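Local coordinates for protein glucuronoarabinoxylan endo-1,4-beta-xylanase (Clostridium papyrosolvens, PDB 4FMV) that probably hydrolyses internal beta-1,4 linkages of xylan as the catalytic part, a family 30 glycoside hydrolase with a (beta/alpha)8 barrel, of a longer protein, at residues A[292-297]-A[321-326]. Sequence-based numbering, arbitrary orientation.
Sequences KFIRPG and KAVIVA
Ile-294 and Val-323 meet methylene to methyl, CG1 of the isoleucine lying 3.9 Å from CG1 of the valine. The chi1 of Ile-294 (-52°) sets CG1 beside its own backbone N, and the extended second torsion carries CD1 on along the strand, to 4.3 Å from CG2 of Val-325. One isoleucine branch thus spans two valines that point the same way from strand 321-328, while the intervening Ile-324 turns to the other face. The second methyl of Val-323, CG2, comes 3.5 Å from the carbonyl O of Phe-293, a van der Waals approach to a polar atom. Phe-293 adds its CB, 4.3 Å from Val-323 CG1, but its ring swings off the valines; CB of Lys-292 sits over the centre of one ring face, 3.9 Å above the plane, and the ring also stacks with Tyr-351.

The loop that presents these groups leaves helix 282-291 and leads into strand 299-303. Arg-295 folds back so that NH1 makes a weak hydrogen bond of 3.4 Å to the carbonyl O of Lys-292, and the same nitrogen donates to Gly-42 O; NZ of Lys-292 is held by the carbonyls of Gly-39 and Asp-40. On the other side, Val-323 and Val-325 are fixed by backbone hydrogen bonds to Tyr-316 and Ser-314 of the antiparallel neighbour 311-318, and Thr-383 of strand 380-387 touches both valines and Phe-293.

The contact therefore joins the loop that leaves the last helix of the (beta/alpha)8 barrel to the beta-rich side domain characteristic of family 30. No hydrogen bond crosses between the two segments: their direct cohesion rests on buried aliphatic surface, while the polar groups bond within the loop or to neighbouring parts of the chain.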
loop_
_atom_site.group_PDB
_atom_site.type_symbol
_atom_site.label_atom_id
_atom_site.label_comp_id
_atom_site.label_asym_id
_atom_site.label_seq_id
_atom_site.Cartn_x
_atom_site.Cartn_y
_atom_site.Cartn_z
ATOM N N LYS A 292 -5.791 5.833 9.688
ATOM C CA LYS A 292 -6.886 6.600 10.264
ATOM C C LYS A 292 -6.540 8.073 10.270
ATOM O O LYS A 292 -7.379 8.906 9.932
ATOM C CB LYS A 292 -7.179 6.144 11.699
ATOM C CG LYS A 292 -8.417 6.810 12.350
ATOM C CD LYS A 292 -9.699 6.572 11.573
ATOM C CE LYS A 292 -10.942 7.135 12.308
ATOM N NZ LYS A 292 -12.197 6.703 11.587
ATOM N N PHE A 293 -5.326 8.389 10.733
ATOM C CA PHE A 293 -4.941 9.784 10.906
ATOM C C PHE A 293 -4.193 10.484 9.771
ATOM O O PHE A 293 -4.238 11.716 9.691
ATOM C CB PHE A 293 -4.203 9.941 12.249
ATOM C CG PHE A 293 -4.857 9.170 13.357
ATOM C CD1 PHE A 293 -6.092 9.570 13.851
ATOM C CD2 PHE A 293 -4.280 8.014 13.855
ATOM C CE1 PHE A 293 -6.726 8.851 14.833
ATOM C CE2 PHE A 293 -4.915 7.286 14.845
ATOM C CZ PHE A 293 -6.141 7.714 15.335
ATOM N N ILE A 294 -3.621 9.738 8.825
ATOM C CA ILE A 294 -2.918 10.425 7.751
ATOM C C ILE A 294 -3.769 10.204 6.519
ATOM O O ILE A 294 -3.639 9.190 5.823
ATOM C CB ILE A 294 -1.536 9.758 7.514
ATOM C CG1 ILE A 294 -0.757 9.655 8.820
ATOM C CG2 ILE A 294 -0.723 10.504 6.442
ATOM C CD1 ILE A 294 0.504 8.766 8.717
ATOM N N ARG A 295 -4.510 11.245 6.162
ATOM C CA ARG A 295 -5.562 11.134 5.159
ATOM C C ARG A 295 -4.973 11.351 3.773
ATOM O O ARG A 295 -3.953 12.017 3.625
ATOM C CB ARG A 295 -6.657 12.178 5.428
ATOM C CG ARG A 295 -7.316 12.066 6.807
ATOM C CD ARG A 295 -7.751 10.629 7.065
ATOM N NE ARG A 295 -8.611 10.098 6.009
ATOM C CZ ARG A 295 -8.959 8.817 5.915
ATOM N NH1 ARG A 295 -8.512 7.955 6.816
ATOM N NH2 ARG A 295 -9.748 8.399 4.922
ATOM N N PRO A 296 -5.624 10.807 2.751
ATOM C CA PRO A 296 -5.162 11.074 1.395
ATOM C C PRO A 296 -5.016 12.582 1.155
ATOM O O PRO A 296 -5.950 13.356 1.420
ATOM C CB PRO A 296 -6.313 10.522 0.552
ATOM C CG PRO A 296 -6.782 9.344 1.349
ATOM C CD PRO A 296 -6.708 9.810 2.781
ATOM N N GLY A 297 -3.859 12.993 0.639
ATOM C CA GLY A 297 -3.639 14.400 0.383
ATOM C C GLY A 297 -2.765 15.073 1.420
ATOM O O GLY A 297 -2.288 16.176 1.191
ATOM N N LYS A 321 -4.067 19.915 10.306
ATOM C CA LYS A 321 -3.714 18.969 11.361
ATOM C C LYS A 321 -2.234 18.568 11.249
ATOM O O LYS A 321 -1.653 18.577 10.152
ATOM C CB LYS A 321 -4.617 17.723 11.274
ATOM C CG LYS A 321 -6.087 18.012 11.597
ATOM C CD LYS A 321 -6.992 16.849 11.244
ATOM C CE LYS A 321 -8.443 17.200 11.573
ATOM N NZ LYS A 321 -8.860 18.469 10.899
ATOM N N ALA A 322 -1.626 18.222 12.381
ATOM C CA ALA A 322 -0.280 17.637 12.395
ATOM C C ALA A 322 -0.379 16.229 12.952
ATOM O O ALA A 322 -1.124 16.002 13.910
ATOM C CB ALA A 322 0.645 18.460 13.258
ATOM N N VAL A 323 0.362 15.298 12.350
ATOM C CA VAL A 323 0.401 13.906 12.777
ATOM C C VAL A 323 1.849 13.438 12.963
ATOM O O VAL A 323 2.686 13.619 12.061
ATOM C CB VAL A 323 -0.291 12.982 11.751
ATOM C CG1 VAL A 323 -0.268 11.553 12.239
ATOM C CG2 VAL A 323 -1.741 13.439 11.495
ATOM N N ILE A 324 2.135 12.859 14.134
ATOM C CA ILE A 324 3.446 12.281 14.466
ATOM C C ILE A 324 3.234 10.827 14.860
ATOM O O ILE A 324 2.420 10.519 15.740
ATOM C CB ILE A 324 4.122 13.000 15.650
ATOM C CG1 ILE A 324 4.363 14.472 15.317
ATOM C CG2 ILE A 324 5.439 12.308 16.040
ATOM C CD1 ILE A 324 4.576 15.351 16.547
ATOM N N VAL A 325 3.949 9.934 14.184
ATOM C CA VAL A 325 3.915 8.513 14.485
ATOM C C VAL A 325 5.267 8.141 15.063
ATOM O O VAL A 325 6.317 8.277 14.397
ATOM C CB VAL A 325 3.617 7.672 13.222
ATOM C CG1 VAL A 325 3.680 6.161 13.525
ATOM C CG2 VAL A 325 2.259 8.064 12.631
ATOM N N ALA A 326 5.244 7.688 16.311
ATOM C CA ALA A 326 6.476 7.366 17.036
ATOM C C ALA A 326 6.446 5.926 17.519
ATOM O O ALA A 326 5.547 5.523 18.262
ATOM C CB ALA A 326 6.675 8.326 18.198
#